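Local coordinates for protein Bd3459 (Bdellovibrio bacteriovorus, PDB 5CEC) that probably acts as a serine-type D-Ala-D-Ala carboxypeptidase or endopeptidase on the bacterial cell wall, and is bound here by the ankyrin-repeat immunity protein Bd3460, at residues F66-I71 with A381-T386; K312-L317 with T366-V371; V75-A80 with K245-Q250; S43-A48 with Q54-D59; G347-G352 with L409-G414. The protein carries 1 engineered substitution. One frame throughout, in Å; residues are numbered along the deposited sequence.

Contact 1: F66-I71 with A381-T386; sequences FPLASI and AVLMHT
Leu383 makes the apolar part of this contact by dividing its two methyl groups among three residues of 66-71. CD2 of Leu383 lies 3.6 Å from Ile71 CD1 and, more loosely, 4.3 Å from Leu68 CD2. Its other branch, CD1, approaches the Phe66 ring obliquely, 4.1 Å from Phe66 CD2. The first torsion of Leu383 (chi1 -52°) sets CG anti to the carbonyl carbon, and from there the fork can reach Phe66 with one methyl and Ile71 with the other. Leu68 contributes from a CB that points away, so the touch is made by the end of the chain.

The polar part is indirect. No hydrogen bond passes straight between the segments; instead one water donates to Pro67 O at 3.0 Å and to Met384 O at 3.1 Å. Ser70, in segment 66-71, and Lys73 fit the SxxK pattern of the penicillin-binding protein clan, and Ser70 OG hydrogen-bonds to Lys73 NZ and to a sulfate ion probably from the crystallisation liquor.

Two backbone acceptors that cannot pair with each other are thus joined by a double donor, while apolar contacts seat the chain leading to Ser70 against the end of strand 376-385.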
# COMPACT_ATOMS: atom_id res chain seq x y z
N PHE A 66 -12.67 13.00 10.60
CA PHE A 66 -12.10 13.39 9.29
C PHE A 66 -11.99 12.16 8.40
O PHE A 66 -11.96 11.02 8.90
CB PHE A 66 -10.72 14.01 9.45
CG PHE A 66 -10.73 15.28 10.23
CD1 PHE A 66 -11.29 16.43 9.68
CD2 PHE A 66 -10.26 15.31 11.54
CE1 PHE A 66 -11.30 17.60 10.38
CE2 PHE A 66 -10.29 16.49 12.25
CZ PHE A 66 -10.81 17.63 11.68
N PRO A 67 -11.91 12.37 7.08
CA PRO A 67 -11.67 11.23 6.18
C PRO A 67 -10.36 10.52 6.48
O PRO A 67 -9.35 11.18 6.70
CB PRO A 67 -11.65 11.87 4.81
CG PRO A 67 -12.36 13.16 4.93
CD PRO A 67 -12.07 13.63 6.33
N LEU A 68 -10.42 9.20 6.53
CA LEU A 68 -9.26 8.39 6.87
C LEU A 68 -8.47 7.89 5.68
O LEU A 68 -7.29 7.54 5.80
CB LEU A 68 -9.72 7.17 7.66
CG LEU A 68 -10.50 7.41 8.95
CD1 LEU A 68 -10.83 6.09 9.61
CD2 LEU A 68 -9.66 8.28 9.89
N ALA A 69 -9.14 7.74 4.55
CA ALA A 69 -8.55 7.01 3.42
C ALA A 69 -8.07 5.64 3.90
O ALA A 69 -8.71 5.04 4.77
CB ALA A 69 -7.44 7.83 2.74
N SER A 70 -6.94 5.14 3.39
CA SER A 70 -6.56 3.76 3.65
C SER A 70 -6.03 3.48 5.05
O SER A 70 -5.79 2.32 5.37
CB SER A 70 -5.59 3.22 2.58
OG SER A 70 -6.26 2.99 1.35
N ILE A 71 -5.87 4.47 5.93
CA ILE A 71 -5.65 4.09 7.34
C ILE A 71 -6.87 3.38 7.92
O ILE A 71 -6.75 2.65 8.91
CB ILE A 71 -5.11 5.20 8.24
CG1 ILE A 71 -6.20 6.22 8.62
CG2 ILE A 71 -3.86 5.80 7.65
CD1 ILE A 71 -5.71 7.31 9.57
N ALA A 381 -1.09 9.38 14.93
CA ALA A 381 -1.93 9.51 13.74
C ALA A 381 -1.90 10.94 13.26
O ALA A 381 -1.96 11.88 14.07
CB ALA A 381 -3.34 9.04 13.97
N VAL A 382 -1.76 11.09 11.95
CA VAL A 382 -1.74 12.42 11.31
C VAL A 382 -2.79 12.44 10.21
O VAL A 382 -2.73 11.61 9.30
CB VAL A 382 -0.37 12.77 10.68
CG1 VAL A 382 -0.33 14.23 10.24
CG2 VAL A 382 0.78 12.47 11.63
N LEU A 383 -3.74 13.37 10.33
CA LEU A 383 -4.85 13.49 9.40
C LEU A 383 -4.71 14.85 8.73
O LEU A 383 -4.91 15.87 9.37
CB LEU A 383 -6.19 13.36 10.11
CG LEU A 383 -6.36 12.12 10.98
CD1 LEU A 383 -7.71 12.15 11.68
CD2 LEU A 383 -6.20 10.84 10.21
N MET A 384 -4.31 14.87 7.45
CA MET A 384 -4.18 16.12 6.68
C MET A 384 -5.38 16.28 5.79
O MET A 384 -5.94 15.31 5.30
CB MET A 384 -2.95 16.14 5.80
CG MET A 384 -1.63 15.93 6.49
SD MET A 384 -1.14 17.27 7.60
CE MET A 384 -0.95 18.62 6.46
N HIS A 385 -5.69 17.54 5.56
CA HIS A 385 -6.60 17.97 4.53
C HIS A 385 -5.85 18.27 3.22
O HIS A 385 -4.79 18.87 3.23
CB HIS A 385 -7.31 19.24 4.98
CG HIS A 385 -8.06 19.87 3.89
ND1 HIS A 385 -9.29 19.39 3.49
CD2 HIS A 385 -7.69 20.80 2.98
CE1 HIS A 385 -9.65 20.04 2.38
NE2 HIS A 385 -8.69 20.89 2.06
N THR A 386 -6.42 17.81 2.10
CA THR A 386 -5.97 18.13 0.75
C THR A 386 -7.15 18.51 -0.10
O THR A 386 -8.30 18.25 0.28
CB THR A 386 -5.24 16.93 0.09
OG1 THR A 386 -6.05 15.76 0.10
CG2 THR A 386 -3.96 16.56 0.85
O HOH W 1 -7.93 13.83 7.14

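Contact 2: K312-L317 with T366-V371; sequences KVLYSL and TLMGSV
Leu314, on helix 307-322, reaches across to Met368 and Gly369 of strand 364-373 and can be followed outward atom by atom. Its CB points toward the strand, and the first torsion (chi1 -71°) leaves CG anti to the carbonyl carbon. CG then meets Met368 CE at 3.4 Å, closer than carbon atoms usually pack, which marks this as the tight spot of the interface. At the fork, Leu314 CD1 lies 3.4 Å from Gly369 O, a van der Waals contact of a methyl with a carbonyl oxygen and not a hydrogen bond, while the same Met368 methyl is 3.7 Å from CD1. The other branch, Leu314 CD2, rests 3.9 Å from Gly369 CA and 3.8 Å from Met368 CE, so one methyl of the strand touches CG and both tips of the leucine.

Met368 delivers that methyl through a bend at its last torsion (chi3 -82°), the two side chains crossing at a slant. Val313 CG1 adds only a loose contact to Met368 CE, at 4.4 Å.

No hydrogen bond crosses between the segments. The short axes of helix and strand pass 9.1 Å apart at an angle of 42°, a helix laid over a sheet. Val313 also packs on Met277 of helix 265-277, and Met368 on Ile71. On the other face of strand 364-373, Leu367 packs against Ile402 and Val406 of helix 394-411; the sheet is therefore sandwiched between helices, as in the transpeptidase and beta-lactamase fold.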
# COMPACT_ATOMS: atom_id res chain seq x y z
N LYS A 312 -6.62 4.73 19.74
CA LYS A 312 -7.25 3.61 20.46
C LYS A 312 -7.19 2.31 19.68
O LYS A 312 -6.91 1.24 20.21
CB LYS A 312 -8.69 3.90 20.83
CG LYS A 312 -8.87 5.04 21.83
CD LYS A 312 -10.34 5.35 22.06
CE LYS A 312 -11.04 4.27 22.88
NZ LYS A 312 -10.65 4.27 24.33
N VAL A 313 -7.37 2.43 18.36
CA VAL A 313 -7.24 1.27 17.49
C VAL A 313 -5.83 0.71 17.53
O VAL A 313 -5.66 -0.52 17.63
CB VAL A 313 -7.67 1.65 16.04
CG1 VAL A 313 -7.21 0.61 15.02
CG2 VAL A 313 -9.18 1.82 15.99
N LEU A 314 -4.83 1.58 17.46
CA LEU A 314 -3.43 1.11 17.55
C LEU A 314 -3.15 0.41 18.89
O LEU A 314 -2.53 -0.67 18.92
CB LEU A 314 -2.45 2.25 17.34
CG LEU A 314 -2.43 2.74 15.85
CD1 LEU A 314 -1.87 4.15 15.79
CD2 LEU A 314 -1.67 1.78 14.94
N TYR A 315 -3.59 1.01 19.99
CA TYR A 315 -3.41 0.42 21.32
C TYR A 315 -4.01 -0.97 21.39
O TYR A 315 -3.37 -1.94 21.84
CB TYR A 315 -4.05 1.30 22.38
CG TYR A 315 -3.96 0.70 23.74
CD1 TYR A 315 -4.90 -0.22 24.19
CD2 TYR A 315 -2.90 1.02 24.56
CE1 TYR A 315 -4.81 -0.77 25.44
CE2 TYR A 315 -2.77 0.45 25.81
CZ TYR A 315 -3.73 -0.45 26.27
OH TYR A 315 -3.66 -1.03 27.48
N SER A 316 -5.24 -1.09 20.90
CA SER A 316 -5.98 -2.35 20.93
C SER A 316 -5.38 -3.41 20.01
O SER A 316 -5.34 -4.59 20.36
CB SER A 316 -7.46 -2.13 20.64
OG SER A 316 -8.07 -1.36 21.65
N LEU A 317 -4.94 -3.00 18.80
CA LEU A 317 -4.32 -3.92 17.89
C LEU A 317 -3.02 -4.45 18.47
O LEU A 317 -2.74 -5.66 18.39
CB LEU A 317 -4.09 -3.21 16.54
CG LEU A 317 -3.38 -4.04 15.47
CD1 LEU A 317 -4.11 -5.35 15.16
CD2 LEU A 317 -3.25 -3.22 14.21
N THR A 366 -3.16 10.80 4.89
CA THR A 366 -3.14 10.35 6.28
C THR A 366 -2.00 9.36 6.51
O THR A 366 -1.47 8.72 5.60
CB THR A 366 -4.49 9.72 6.62
OG1 THR A 366 -4.71 8.58 5.79
CG2 THR A 366 -5.64 10.69 6.47
N LEU A 367 -1.66 9.20 7.79
CA LEU A 367 -0.65 8.23 8.25
C LEU A 367 -0.95 7.88 9.69
O LEU A 367 -1.24 8.79 10.48
CB LEU A 367 0.76 8.82 8.15
CG LEU A 367 1.92 7.85 8.23
CD1 LEU A 367 2.02 7.00 6.98
CD2 LEU A 367 3.20 8.58 8.49
N MET A 368 -0.81 6.62 10.06
CA MET A 368 -0.90 6.24 11.46
C MET A 368 0.02 5.06 11.72
O MET A 368 0.29 4.25 10.82
CB MET A 368 -2.34 5.94 11.88
CG MET A 368 -2.91 4.64 11.35
SD MET A 368 -4.67 4.37 11.70
CE MET A 368 -4.57 3.74 13.34
N GLY A 369 0.41 4.88 12.97
CA GLY A 369 1.29 3.78 13.31
C GLY A 369 1.99 4.02 14.62
O GLY A 369 1.48 4.69 15.54
N SER A 370 3.17 3.42 14.70
CA SER A 370 4.03 3.58 15.85
C SER A 370 5.42 4.02 15.42
O SER A 370 5.93 3.66 14.35
CB SER A 370 4.13 2.26 16.62
OG SER A 370 4.86 1.29 15.89
N VAL A 371 6.03 4.81 16.30
CA VAL A 371 7.44 5.13 16.19
C VAL A 371 8.19 4.56 17.38
O VAL A 371 7.71 4.64 18.51
CB VAL A 371 7.70 6.66 16.05
CG1 VAL A 371 7.13 7.22 14.74
CG2 VAL A 371 7.18 7.47 17.22

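Contact 3: V75-A80 with K245-Q250; sequences VTTLWA and KRMNNQ. With SO4 (sulfate ion), chain D.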
# COMPACT_ATOMS: atom_id res chain seq x y z
N VAL A 75 -8.06 -0.29 10.98
CA VAL A 75 -9.27 -0.60 11.75
C VAL A 75 -9.80 -1.97 11.32
O VAL A 75 -10.13 -2.83 12.16
CB VAL A 75 -10.35 0.48 11.57
CG1 VAL A 75 -11.52 0.19 12.49
CG2 VAL A 75 -9.78 1.86 11.93
N THR A 76 -9.83 -2.21 10.01
CA THR A 76 -10.24 -3.55 9.50
C THR A 76 -9.28 -4.65 10.03
O THR A 76 -9.74 -5.74 10.35
CB THR A 76 -10.28 -3.50 7.98
OG1 THR A 76 -11.17 -2.43 7.60
CG2 THR A 76 -10.74 -4.81 7.38
N THR A 77 -7.99 -4.33 10.10
CA THR A 77 -6.96 -5.24 10.64
C THR A 77 -7.31 -5.59 12.08
O THR A 77 -7.30 -6.77 12.43
CB THR A 77 -5.58 -4.59 10.53
OG1 THR A 77 -5.27 -4.41 9.15
CG2 THR A 77 -4.52 -5.40 11.12
N LEU A 78 -7.61 -4.59 12.91
CA LEU A 78 -7.98 -4.86 14.31
C LEU A 78 -9.21 -5.77 14.36
O LEU A 78 -9.24 -6.75 15.12
CB LEU A 78 -8.29 -3.55 15.02
CG LEU A 78 -8.91 -3.69 16.40
CD1 LEU A 78 -8.01 -4.46 17.37
CD2 LEU A 78 -9.27 -2.34 16.99
N TRP A 79 -10.24 -5.43 13.58
CA TRP A 79 -11.49 -6.21 13.61
C TRP A 79 -11.18 -7.68 13.26
O TRP A 79 -11.63 -8.59 13.97
CB TRP A 79 -12.52 -5.62 12.64
CG TRP A 79 -13.88 -6.18 12.75
CD1 TRP A 79 -14.43 -6.85 13.83
CD2 TRP A 79 -14.92 -6.04 11.80
NE1 TRP A 79 -15.74 -7.14 13.58
CE2 TRP A 79 -16.07 -6.66 12.34
CE3 TRP A 79 -15.01 -5.47 10.53
CZ2 TRP A 79 -17.26 -6.68 11.68
CZ3 TRP A 79 -16.21 -5.53 9.87
CH2 TRP A 79 -17.30 -6.15 10.44
N ALA A 80 -10.42 -7.90 12.19
CA ALA A 80 -10.10 -9.26 11.77
C ALA A 80 -9.24 -9.99 12.84
O ALA A 80 -9.44 -11.19 13.08
CB ALA A 80 -9.42 -9.24 10.41
N LYS A 245 -0.47 -8.40 6.48
CA LYS A 245 0.80 -7.77 6.10
C LYS A 245 0.79 -7.40 4.61
O LYS A 245 1.17 -6.27 4.25
CB LYS A 245 1.97 -8.70 6.40
CG LYS A 245 3.34 -8.12 6.14
CD LYS A 245 3.83 -7.21 7.22
CE LYS A 245 5.14 -6.54 6.82
NZ LYS A 245 5.75 -5.71 7.90
N ARG A 246 0.37 -8.34 3.76
CA ARG A 246 0.30 -8.05 2.32
C ARG A 246 -0.65 -6.86 2.07
O ARG A 246 -0.31 -5.91 1.36
CB ARG A 246 -0.16 -9.26 1.56
CG ARG A 246 -0.20 -9.09 0.06
CD ARG A 246 1.15 -8.75 -0.55
NE ARG A 246 1.16 -8.99 -1.99
CZ ARG A 246 2.10 -8.54 -2.81
NH1 ARG A 246 3.04 -7.69 -2.42
NH2 ARG A 246 2.04 -8.91 -4.07
N MET A 247 -1.82 -6.91 2.71
CA MET A 247 -2.82 -5.84 2.53
C MET A 247 -2.25 -4.48 2.92
O MET A 247 -2.45 -3.49 2.21
CB MET A 247 -4.03 -6.16 3.38
CG MET A 247 -5.09 -5.07 3.35
SD MET A 247 -6.47 -5.40 4.48
CE MET A 247 -5.73 -5.09 6.05
N ASN A 248 -1.62 -4.42 4.08
CA ASN A 248 -1.13 -3.16 4.62
C ASN A 248 0.19 -2.71 4.00
O ASN A 248 0.55 -1.54 4.13
CB ASN A 248 -1.06 -3.22 6.14
CG ASN A 248 -2.42 -3.22 6.77
OD1 ASN A 248 -3.35 -2.58 6.24
ND2 ASN A 248 -2.58 -3.96 7.87
N ASN A 249 0.89 -3.60 3.29
CA ASN A 249 2.07 -3.19 2.52
C ASN A 249 1.59 -2.49 1.23
O ASN A 249 2.09 -1.40 0.89
CB ASN A 249 2.94 -4.39 2.11
CG ASN A 249 3.93 -4.83 3.16
OD1 ASN A 249 4.12 -4.19 4.18
ND2 ASN A 249 4.56 -5.98 2.90
N GLN A 250 0.65 -3.14 0.54
CA GLN A 250 0.17 -2.67 -0.77
C GLN A 250 -0.86 -1.56 -0.65
O GLN A 250 -1.05 -0.81 -1.58
CB GLN A 250 -0.50 -3.82 -1.50
CG GLN A 250 0.37 -4.98 -1.88
CD GLN A 250 -0.38 -5.91 -2.76
OE1 GLN A 250 -1.47 -6.39 -2.42
NE2 GLN A 250 0.17 -6.18 -3.93
S SO4 D . 4.93 -7.18 -5.73
O1 SO4 D . 6.20 -7.02 -6.47
O2 SO4 D . 5.09 -6.67 -4.34
O3 SO4 D . 4.43 -8.58 -5.73
O4 SO4 D . 3.92 -6.29 -6.37
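Helix 72-84, which begins within the SxxK pattern Ser70 to Lys73, meets helix 240-250, which ends just before Ser251, through Thr77 on one side and Met247 and Asn248 on the other. Ser251 is consistent with the second hydroxyl of an (S/Y)xN motif as in serine transpeptidases, so the contact lies directly behind a probable active site.

One hydrogen bond joins the helices: Asn248 ND2 donates to Thr77 OG1 over 3.0 Å, almost straight at 172°, with the hydroxyl oxygen close to the amide plane. Thr77 OG1 is also hydrogen-bonded to Lys73 O, one turn back in its own helix, and Asn248 ND2 has a second partner in Val331 O. Met247 passes alongside Thr77 in the opposite sense and turns at its last torsion (chi3 73°), which brings CE to 3.2 Å from Thr77 OG1.

On Arg246 a sulfate, probably from the crystallisation liquor, is held by NH1 and NH2 of the guanidinium, which reach two different sulfate oxygens at its edge. NH1 donates to sulfate O2 at 3.0 Å and 178°, and NH2 to sulfate O3 at 2.9 Å along a more bent path; the sulfur lies in the guanidinium plane. Gln250 NE2 stands 3.2 Å above that plane, over its centre, and Arg246 NE forms a salt bridge with Glu152.

Asn248 ND2, bonded to both Thr77 OG1 and Val331 O, is probably limited in rotation, and the buried Thr77 hydroxyl, through Lys73 O, ties the SxxK turn to helix 240-250.

Contact 4: S43-A48 with Q54-D59; sequences SMCHMA and QQIQGD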
# COMPACT_ATOMS: atom_id res chain seq x y z
N SER A 43 -5.92 17.04 12.02
CA SER A 43 -5.51 16.73 13.39
C SER A 43 -4.33 15.80 13.45
O SER A 43 -4.20 14.93 12.61
CB SER A 43 -6.68 16.11 14.17
OG SER A 43 -6.39 15.93 15.54
N MET A 44 -3.51 15.97 14.49
CA MET A 44 -2.47 15.01 14.86
C MET A 44 -2.56 14.72 16.32
O MET A 44 -2.75 15.61 17.16
CB MET A 44 -1.06 15.55 14.52
CG MET A 44 0.06 14.60 14.90
SD MET A 44 1.65 15.16 14.28
CE MET A 44 2.70 13.80 14.79
N CYS A 45 -2.36 13.46 16.64
CA CYS A 45 -2.38 13.03 18.03
C CYS A 45 -1.34 11.92 18.23
O CYS A 45 -0.86 11.30 17.28
CB CYS A 45 -3.85 12.64 18.49
SG CYS A 45 -4.57 11.36 17.43
N HIS A 46 -0.98 11.67 19.48
CA HIS A 46 -0.03 10.64 19.82
C HIS A 46 -0.21 10.15 21.26
O HIS A 46 -0.82 10.84 22.07
CB HIS A 46 1.40 11.13 19.61
CG HIS A 46 1.86 12.17 20.57
ND1 HIS A 46 1.63 13.51 20.39
CD2 HIS A 46 2.53 12.05 21.75
CE1 HIS A 46 2.17 14.18 21.39
NE2 HIS A 46 2.71 13.32 22.24
N MET A 47 0.34 8.99 21.60
CA MET A 47 0.29 8.51 22.98
C MET A 47 1.42 7.50 23.15
O MET A 47 1.55 6.60 22.32
CB MET A 47 -1.04 7.83 23.30
CG MET A 47 -1.19 7.45 24.76
SD MET A 47 -2.72 6.59 25.08
CE MET A 47 -2.15 4.98 24.48
N ALA A 48 2.20 7.61 24.24
CA ALA A 48 3.21 6.57 24.52
C ALA A 48 2.48 5.25 24.78
O ALA A 48 1.46 5.22 25.48
CB ALA A 48 4.05 6.96 25.72
N GLN A 54 -3.16 6.58 29.91
CA GLN A 54 -3.73 6.42 28.56
C GLN A 54 -4.44 7.69 28.07
O GLN A 54 -5.42 7.63 27.32
CB GLN A 54 -4.62 5.17 28.47
CG GLN A 54 -3.86 3.86 28.65
CD GLN A 54 -4.72 2.62 28.45
OE1 GLN A 54 -5.48 2.52 27.49
NE2 GLN A 54 -4.57 1.66 29.35
N GLN A 55 -3.91 8.85 28.46
CA GLN A 55 -4.39 10.12 27.96
C GLN A 55 -3.77 10.34 26.59
O GLN A 55 -2.56 10.29 26.40
CB GLN A 55 -4.01 11.27 28.88
CG GLN A 55 -4.72 12.58 28.55
CD GLN A 55 -4.45 13.66 29.58
OE1 GLN A 55 -3.30 13.98 29.86
NE2 GLN A 55 -5.51 14.23 30.16
N ILE A 56 -4.62 10.60 25.63
CA ILE A 56 -4.15 10.89 24.27
C ILE A 56 -3.75 12.36 24.15
O ILE A 56 -4.52 13.25 24.56
CB ILE A 56 -5.22 10.53 23.24
CG1 ILE A 56 -5.51 9.02 23.33
CG2 ILE A 56 -4.81 10.93 21.83
CD1 ILE A 56 -6.78 8.59 22.62
N GLN A 57 -2.57 12.62 23.59
CA GLN A 57 -2.03 13.97 23.42
C GLN A 57 -2.32 14.41 21.99
O GLN A 57 -2.16 13.64 21.06
CB GLN A 57 -0.51 13.96 23.62
CG GLN A 57 -0.04 13.35 24.93
CD GLN A 57 -0.71 14.00 26.11
OE1 GLN A 57 -0.77 15.22 26.18
NE2 GLN A 57 -1.23 13.18 27.03
N GLY A 58 -2.69 15.67 21.80
CA GLY A 58 -2.82 16.20 20.46
C GLY A 58 -3.62 17.46 20.50
O GLY A 58 -3.97 17.93 21.57
N ASP A 59 -3.93 17.97 19.31
CA ASP A 59 -4.66 19.22 19.17
C ASP A 59 -6.16 19.16 19.51
O ASP A 59 -6.70 18.09 19.77
CB ASP A 59 -4.42 19.81 17.76
CG ASP A 59 -4.85 18.87 16.66
OD1 ASP A 59 -6.05 18.48 16.65
OD2 ASP A 59 -3.99 18.52 15.79
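Both carboxylate oxygens of Asp59 grip the strand at its Ser43 and Met44 end. Ser43 OG donates to Asp59 OD1 at 2.8 Å, and Met44 N to Asp59 OD2 at 2.9 Å and 168°; each oxygen is met on its syn side, tilted a little under 30° from the carboxylate plane. Asp59 chi1 (58°) turns the carboxylate back to them. Asp59 OD1 also accepts from Asn61 N.

Next comes the antiparallel ladder. His46 and Gln57 form a hydrogen-bonded pair, His46 N to Gln57 O at 2.8 Å and Gln57 N to His46 O at 2.9 Å. Beyond the non-hydrogen-bonded pair Cys45 and Gly58, the bond from Asp59 N to Met44 O is weak, 3.4 Å long.

Packing surrounds this frame. Gln57 CB sits over one face of the His46 imidazole, 3.7 Å from the ring centroid, a CH-pi contact. Beside Cys45, disulfide-bonded to Cys307, Ile56 CG2 lies 3.9 Å from Cys45 CB. Met47 SD lies against the Gln54 backbone and 4.1 Å from Ile56 CG1.

Asp59 thus takes over donors of the first strand where the ladder weakens, extending a short ladder of two bridged pairs into a longer polar clasp that closes this beta hairpin.

Contact 5: G347-G352 with L409-G414; sequences GGVMAG and LINQNG
Asn411 ND2 is gripped by the immunity protein Bd3460: it hydrogen-bonds to Arg173 O of that chain and, weakly, to its Ala207 O. The amide oxygen of the same side chain faces the partner segment, with Asn411 OD1 4.3 Å from Val349 CG1. Val349 touches Bd3460 as well, packing on Gly175 of that chain.

Beneath this polar edge the two segments meet through methyls. Ile410 CD1 and Ile410 CG2 each lie 3.9 Å from Val349 CG2, the side chains sliding past one another in opposite directions. Setting Ile410 CG1 anti to the carbonyl carbon (chi1 -70°) turns CD1 to the 3-10 segment, where the Met350 side chain crosses Ile410 at about a right angle, its CG 4.1 Å from Ile410 CD1.

Helix 394-411 ends in a Schellman motif: Gly414 at positive phi is C-prime, Gly415 N bonds to Ile410 O and Gly414 N, weakly, to Asn411 O. Separately, Asn413 ND2 donates to Leu409 O at 2.9 Å and 170°.

Apolar contacts hold the 347-352 loop to the helix end, and the Asn411 amide nitrogen bonds outward, so this joint lies at the edge where the immunity protein Bd3460 binds.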
# COMPACT_ATOMS: atom_id res chain seq x y z
N GLY A 347 12.12 7.92 4.50
CA GLY A 347 13.52 8.03 4.95
C GLY A 347 13.69 8.85 6.22
O GLY A 347 12.75 9.11 6.94
N GLY A 348 14.92 9.23 6.50
CA GLY A 348 15.22 10.02 7.66
C GLY A 348 15.11 9.20 8.93
O GLY A 348 15.36 7.98 8.95
N VAL A 349 14.72 9.87 10.01
CA VAL A 349 14.60 9.18 11.30
C VAL A 349 13.52 8.11 11.33
O VAL A 349 13.53 7.25 12.21
CB VAL A 349 14.40 10.16 12.45
CG1 VAL A 349 15.64 11.02 12.62
CG2 VAL A 349 13.14 11.02 12.30
N MET A 350 12.57 8.13 10.39
CA MET A 350 11.57 7.07 10.34
C MET A 350 12.10 5.72 9.88
O MET A 350 11.50 4.70 10.18
CB MET A 350 10.42 7.45 9.41
CG MET A 350 9.53 8.56 9.97
SD MET A 350 8.22 9.11 8.88
CE MET A 350 9.13 9.84 7.52
N ALA A 351 13.15 5.73 9.06
CA ALA A 351 13.64 4.49 8.47
C ALA A 351 14.00 3.52 9.58
O ALA A 351 14.81 3.82 10.42
CB ALA A 351 14.82 4.79 7.56
N GLY A 352 13.41 2.33 9.52
CA GLY A 352 13.69 1.26 10.46
C GLY A 352 13.08 1.40 11.84
O GLY A 352 13.23 0.49 12.65
N LEU A 409 8.21 14.39 15.98
CA LEU A 409 7.81 13.59 17.14
C LEU A 409 8.92 12.65 17.62
O LEU A 409 9.19 12.52 18.83
CB LEU A 409 6.51 12.81 16.83
CG LEU A 409 6.00 11.87 17.92
CD1 LEU A 409 5.61 12.63 19.19
CD2 LEU A 409 4.82 11.07 17.41
N ILE A 410 9.60 12.03 16.67
CA ILE A 410 10.74 11.18 17.00
C ILE A 410 11.89 11.99 17.63
O ILE A 410 12.46 11.56 18.65
CB ILE A 410 11.23 10.41 15.72
CG1 ILE A 410 10.20 9.36 15.33
CG2 ILE A 410 12.57 9.74 15.99
CD1 ILE A 410 10.41 8.80 13.95
N ASN A 411 12.21 13.15 17.05
CA ASN A 411 13.25 14.06 17.54
C ASN A 411 13.02 14.38 19.01
O ASN A 411 13.95 14.39 19.83
CB ASN A 411 13.26 15.44 16.80
CG ASN A 411 13.80 15.39 15.38
OD1 ASN A 411 14.45 14.43 14.95
ND2 ASN A 411 13.52 16.49 14.62
N GLN A 412 11.75 14.66 19.34
CA GLN A 412 11.36 15.08 20.68
C GLN A 412 11.31 13.95 21.69
O GLN A 412 11.15 14.20 22.89
CB GLN A 412 10.03 15.82 20.63
CG GLN A 412 10.19 17.14 19.92
CD GLN A 412 8.88 17.84 19.67
OE1 GLN A 412 7.82 17.22 19.67
NE2 GLN A 412 8.94 19.13 19.45
N ASN A 413 11.53 12.72 21.22
CA ASN A 413 11.62 11.55 22.11
C ASN A 413 13.00 10.86 22.01
O ASN A 413 13.10 9.62 22.15
CB ASN A 413 10.47 10.61 21.75
CG ASN A 413 9.17 11.11 22.31
OD1 ASN A 413 8.90 10.91 23.48
ND2 ASN A 413 8.38 11.82 21.50
N GLY A 414 14.04 11.68 21.78
CA GLY A 414 15.44 11.22 21.75
C GLY A 414 15.97 10.56 20.53
O GLY A 414 17.08 10.00 20.56

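How the contacts relate
Contacts 1, 2 and 4 share one antiparallel sheet: strands 40-48, 376-385 and 364-373 are neighbours in it, and their centres lie 11 to 15 Å apart. Backbone bonds join them: Leu383 N to Ser43 O and Val382 N to Leu367 O, both 2.8 Å. Along the chain contact 4 closes first, contacts 2 and 3 nest inside the loop of contact 1, and contact 5 crosses contacts 1 and 2. Helix 72-84 of contact 3 packs on helix 307-322 of contact 2, centres 12 Å apart. Contact 5, its centre about 24 Å from that of contact 3, touches contact 2 where Ile410 CD1 meets Val371 CG1 at 3.7 Å. The probable SxxK site and Bd3460-binding edge thus share one sheet-and-helix body.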